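Local coordinates for protein histidine--tRNA ligase (Thermus thermophilus, PDB 1H4V) that joins L-histidine to tRNA(His) at the expense of ATP, working as a homodimeric class II aminoacyl-tRNA synthetase, at residues A[27-32]-A[151-156]; A[149-152]-A[158-161]. One frame throughout, in Å; residues are numbered along the deposited sequence.

Interaction 1: A[27-32]-A[151-156]; sequences ARKVLE and LKELGL
With CG anti to the backbone N (chi1 177°) and a bend further out at chi3 (71°), Lys-29 carries its ammonium group across to Glu-153, whose own chain folds at chi2 (-78°), turning the carboxylate toward it. The two side chains cross at about a right angle. NZ of Lys-29 and OE2 of Glu-153 are 3.7 Å apart, a long salt bridge without a hydrogen bond, so the attraction is mainly electrostatic and probably modest. Closer to the backbones, CG1 of Val-30 lies 4.0 Å from CG of Glu-153, the two side chains running past each other in opposite directions; the aliphatic part of the glutamate thus packs on the valine while its charged end lies near the lysine. The CA atoms of Val-30 and Glu-153 are 8.5 Å apart. Just beyond Glu-153, Gly-155 with its positive phi closes the helix in a Schellman motif. The contact joins helix 14-33 to the C-terminal end of helix 137-153 in the catalytic region. Pro-353 from the anticodon-binding domain of the second subunit packs on Lys-29, Val-30 and Glu-153 at the dimer interface, while Ala-27 and Leu-31 rest on strand 123-132 and Leu-151 and Leu-154 touch helix 309-318.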
loop_
_atom_site.group_PDB
_atom_site.type_symbol
_atom_site.label_atom_id
_atom_site.label_comp_id
_atom_site.label_asym_id
_atom_site.label_seq_id
_atom_site.Cartn_x
_atom_site.Cartn_y
_atom_site.Cartn_z
ATOM N N ALA A 27 10.441 -8.962 0.267
ATOM C CA ALA A 27 10.467 -8.931 1.726
ATOM C C ALA A 27 9.307 -9.789 2.234
ATOM O O ALA A 27 9.464 -10.562 3.181
ATOM C CB ALA A 27 10.323 -7.495 2.239
ATOM N N ARG A 28 8.145 -9.663 1.598
ATOM C CA ARG A 28 6.997 -10.440 2.029
ATOM C C ARG A 28 7.303 -11.939 1.983
ATOM O O ARG A 28 6.971 -12.668 2.920
ATOM C CB ARG A 28 5.752 -10.134 1.176
ATOM C CG ARG A 28 4.589 -11.089 1.450
ATOM C CD ARG A 28 3.329 -10.786 0.642
ATOM N NE ARG A 28 2.591 -9.634 1.161
ATOM C CZ ARG A 28 2.573 -8.428 0.596
ATOM N NH1 ARG A 28 3.253 -8.200 -0.526
ATOM N NH2 ARG A 28 1.884 -7.443 1.159
ATOM N N LYS A 29 7.948 -12.391 0.909
ATOM C CA LYS A 29 8.276 -13.811 0.771
ATOM C C LYS A 29 9.239 -14.304 1.848
ATOM O O LYS A 29 8.991 -15.327 2.485
ATOM C CB LYS A 29 8.880 -14.105 -0.614
ATOM C CG LYS A 29 9.319 -15.565 -0.803
ATOM C CD LYS A 29 9.935 -15.813 -2.177
ATOM C CE LYS A 29 11.314 -15.156 -2.321
ATOM N NZ LYS A 29 12.007 -15.520 -3.601
ATOM N N VAL A 30 10.337 -13.585 2.061
ATOM C CA VAL A 30 11.302 -14.025 3.065
ATOM C C VAL A 30 10.795 -13.863 4.499
ATOM O O VAL A 30 10.992 -14.747 5.327
ATOM C CB VAL A 30 12.677 -13.291 2.918
ATOM C CG1 VAL A 30 13.051 -13.163 1.451
ATOM C CG2 VAL A 30 12.634 -11.953 3.579
ATOM N N LEU A 31 10.133 -12.749 4.790
ATOM C CA LEU A 31 9.632 -12.517 6.140
ATOM C C LEU A 31 8.472 -13.435 6.522
ATOM O O LEU A 31 8.381 -13.866 7.673
ATOM C CB LEU A 31 9.233 -11.046 6.307
ATOM C CG LEU A 31 10.288 -10.070 6.858
ATOM C CD1 LEU A 31 11.687 -10.549 6.586
ATOM C CD2 LEU A 31 10.060 -8.679 6.260
ATOM N N GLU A 32 7.590 -13.755 5.580
ATOM C CA GLU A 32 6.471 -14.627 5.925
ATOM C C GLU A 32 6.887 -16.102 5.969
ATOM O O GLU A 32 6.191 -16.930 6.555
ATOM C CB GLU A 32 5.274 -14.391 4.986
ATOM C CG GLU A 32 4.704 -12.963 5.151
ATOM C CD GLU A 32 3.349 -12.736 4.504
ATOM O OE1 GLU A 32 3.075 -13.325 3.434
ATOM O OE2 GLU A 32 2.557 -11.944 5.057
ATOM N N LEU A 151 17.771 -8.569 1.177
ATOM C CA LEU A 151 18.649 -7.865 0.252
ATOM C C LEU A 151 19.355 -8.785 -0.733
ATOM O O LEU A 151 19.499 -8.450 -1.906
ATOM C CB LEU A 151 19.685 -7.051 1.032
ATOM C CG LEU A 151 19.143 -6.071 2.077
ATOM C CD1 LEU A 151 20.311 -5.461 2.851
ATOM C CD2 LEU A 151 18.316 -4.990 1.399
ATOM N N LYS A 152 19.800 -9.941 -0.254
ATOM C CA LYS A 152 20.485 -10.896 -1.113
ATOM C C LYS A 152 19.523 -11.434 -2.165
ATOM O O LYS A 152 19.892 -11.585 -3.321
ATOM C CB LYS A 152 21.038 -12.057 -0.283
ATOM C CG LYS A 152 22.442 -12.485 -0.666
ATOM C CD LYS A 152 23.469 -11.480 -0.173
ATOM C CE LYS A 152 24.881 -11.845 -0.620
ATOM N NZ LYS A 152 25.060 -11.722 -2.096
ATOM N N GLU A 153 18.284 -11.715 -1.759
ATOM C CA GLU A 153 17.271 -12.237 -2.673
ATOM C C GLU A 153 16.925 -11.234 -3.762
ATOM O O GLU A 153 16.460 -11.618 -4.834
ATOM C CB GLU A 153 16.001 -12.610 -1.911
ATOM C CG GLU A 153 16.166 -13.797 -0.976
ATOM C CD GLU A 153 16.139 -15.140 -1.695
ATOM O OE1 GLU A 153 16.642 -16.128 -1.112
ATOM O OE2 GLU A 153 15.607 -15.217 -2.827
ATOM N N LEU A 154 17.144 -9.949 -3.483
ATOM C CA LEU A 154 16.864 -8.900 -4.452
ATOM C C LEU A 154 17.942 -8.870 -5.524
ATOM O O LEU A 154 17.801 -8.180 -6.530
ATOM C CB LEU A 154 16.789 -7.533 -3.766
ATOM C CG LEU A 154 15.603 -7.307 -2.831
ATOM C CD1 LEU A 154 15.771 -5.990 -2.123
ATOM C CD2 LEU A 154 14.311 -7.335 -3.617
ATOM N N GLY A 155 19.025 -9.608 -5.296
ATOM C CA GLY A 155 20.106 -9.650 -6.261
ATOM C C GLY A 155 21.308 -8.806 -5.884
ATOM O O GLY A 155 22.334 -8.834 -6.565
ATOM N N LEU A 156 21.193 -8.044 -4.804
ATOM C CA LEU A 156 22.299 -7.211 -4.372
ATOM C C LEU A 156 23.454 -8.071 -3.876
ATOM O O LEU A 156 23.242 -9.109 -3.251
ATOM C CB LEU A 156 21.840 -6.270 -3.255
ATOM C CG LEU A 156 20.842 -5.174 -3.644
ATOM C CD1 LEU A 156 20.337 -4.451 -2.402
ATOM C CD2 LEU A 156 21.520 -4.196 -4.605
#

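Interaction 2: A[149-152]-A[158-161]; sequences ECLK and RLKV
Leu-159 meets Leu-151 and Lys-152 in a buried, largely apolar contact between the last turn of helix 137-153 and the residue leading into strand 160-165, where the chain passes from helix to the large mixed sheet of the catalytic region. One methyl group does the touching: CD1 of Leu-159 stands 3.6 Å from CB of Leu-151 and 3.5 Å from CD of Lys-152. The CB of Leu-159 points toward the helix and, with CG anti to the carbonyl carbon (chi1 -71°), the CD1 methyl reaches in between the root of Leu-151 and the aliphatic middle of Lys-152. Lys-152 bends at chi2 and chi4, and its methylenes run past the leucine in the opposite direction; NZ makes a weak hydrogen bond to O of Leu-156, 3.4 Å away, in the connecting turn. The CA atoms of Lys-152 and Leu-159 are 7.9 Å apart. Val-271 of the adjacent strand 267-272 touches both leucines, and Tyr-148 also packs on Leu-159. With no hydrogen bond between the two segments, their direct contact rests on van der Waals packing and the burial of hydrocarbon, to which the lysine contributes its methylenes while its ammonium group reaches toward the turn.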
loop_
_atom_site.group_PDB
_atom_site.type_symbol
_atom_site.label_atom_id
_atom_site.label_comp_id
_atom_site.label_asym_id
_atom_site.label_seq_id
_atom_site.Cartn_x
_atom_site.Cartn_y
_atom_site.Cartn_z
ATOM N N GLU A 149 19.152 -11.540 4.038
ATOM C CA GLU A 149 18.443 -12.333 3.033
ATOM C C GLU A 149 17.524 -11.515 2.120
ATOM O O GLU A 149 17.534 -11.707 0.908
ATOM C CB GLU A 149 17.623 -13.435 3.707
ATOM C CG GLU A 149 18.252 -14.813 3.628
ATOM C CD GLU A 149 18.268 -15.375 2.208
ATOM O OE1 GLU A 149 17.182 -15.717 1.681
ATOM O OE2 GLU A 149 19.369 -15.473 1.618
ATOM N N CYS A 150 16.710 -10.630 2.692
ATOM C CA CYS A 150 15.824 -9.811 1.874
ATOM C C CYS A 150 16.643 -9.150 0.780
ATOM O O CYS A 150 16.266 -9.172 -0.392
ATOM C CB CYS A 150 15.159 -8.703 2.695
ATOM S SG CYS A 150 13.870 -9.204 3.840
ATOM N N LEU A 151 17.771 -8.569 1.177
ATOM C CA LEU A 151 18.649 -7.865 0.252
ATOM C C LEU A 151 19.355 -8.785 -0.733
ATOM O O LEU A 151 19.499 -8.450 -1.906
ATOM C CB LEU A 151 19.685 -7.051 1.032
ATOM C CG LEU A 151 19.143 -6.071 2.077
ATOM C CD1 LEU A 151 20.311 -5.461 2.851
ATOM C CD2 LEU A 151 18.316 -4.990 1.399
ATOM N N LYS A 152 19.800 -9.941 -0.254
ATOM C CA LYS A 152 20.485 -10.896 -1.113
ATOM C C LYS A 152 19.523 -11.434 -2.165
ATOM O O LYS A 152 19.892 -11.585 -3.321
ATOM C CB LYS A 152 21.038 -12.057 -0.283
ATOM C CG LYS A 152 22.442 -12.485 -0.666
ATOM C CD LYS A 152 23.469 -11.480 -0.173
ATOM C CE LYS A 152 24.881 -11.845 -0.620
ATOM N NZ LYS A 152 25.060 -11.722 -2.096
ATOM N N ARG A 158 27.917 -7.700 -2.561
ATOM C CA ARG A 158 28.810 -6.741 -1.924
ATOM C C ARG A 158 28.063 -6.059 -0.779
ATOM O O ARG A 158 28.119 -4.842 -0.600
ATOM C CB ARG A 158 29.306 -5.717 -2.947
ATOM C CG ARG A 158 30.325 -6.323 -3.894
ATOM C CD ARG A 158 30.690 -5.431 -5.059
ATOM N NE ARG A 158 31.726 -6.064 -5.871
ATOM C CZ ARG A 158 32.095 -5.655 -7.082
ATOM N NH1 ARG A 158 31.507 -4.603 -7.640
ATOM N NH2 ARG A 158 33.056 -6.296 -7.736
ATOM N N LEU A 159 27.352 -6.876 -0.009
ATOM C CA LEU A 159 26.588 -6.400 1.134
ATOM C C LEU A 159 27.473 -6.516 2.362
ATOM O O LEU A 159 27.979 -7.597 2.654
ATOM C CB LEU A 159 25.330 -7.255 1.323
ATOM C CG LEU A 159 24.235 -7.076 0.278
ATOM C CD1 LEU A 159 23.093 -8.055 0.527
ATOM C CD2 LEU A 159 23.744 -5.639 0.340
ATOM N N LYS A 160 27.666 -5.405 3.068
ATOM C CA LYS A 160 28.501 -5.396 4.269
ATOM C C LYS A 160 27.650 -5.356 5.543
ATOM O O LYS A 160 26.911 -4.399 5.779
ATOM C CB LYS A 160 29.450 -4.183 4.260
ATOM C CG LYS A 160 30.281 -3.996 2.988
ATOM C CD LYS A 160 31.317 -5.098 2.793
ATOM C CE LYS A 160 32.094 -4.884 1.485
ATOM N NZ LYS A 160 33.056 -5.990 1.176
ATOM N N VAL A 161 27.762 -6.397 6.360
ATOM C CA VAL A 161 27.021 -6.470 7.608
ATOM C C VAL A 161 27.866 -5.974 8.776
ATOM O O VAL A 161 28.943 -6.501 9.039
ATOM C CB VAL A 161 26.577 -7.916 7.903
ATOM C CG1 VAL A 161 25.853 -7.984 9.241
ATOM C CG2 VAL A 161 25.683 -8.405 6.787
#

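In the fold
Interactions 1 and 2 use the same end of helix 137-153 and have centres about 10 Å apart. Their segments overlap at Leu-151 and Lys-152, which do their touching in interaction 2, at the start of strand 160-165, while in interaction 1 Glu-153 does it, facing helix 14-33 and the second subunit. Cys-150 links the two directly: its SG packs 3.8 Å from CD1 of Leu-31 and 4.0 Å from CA of Ala-27. Together the contacts tie a helix near the dimer partner to the sheet of the class II catalytic region. No ligand is bound in the model, so neither can be tied to a substrate site; both are structural contacts within the catalytic region.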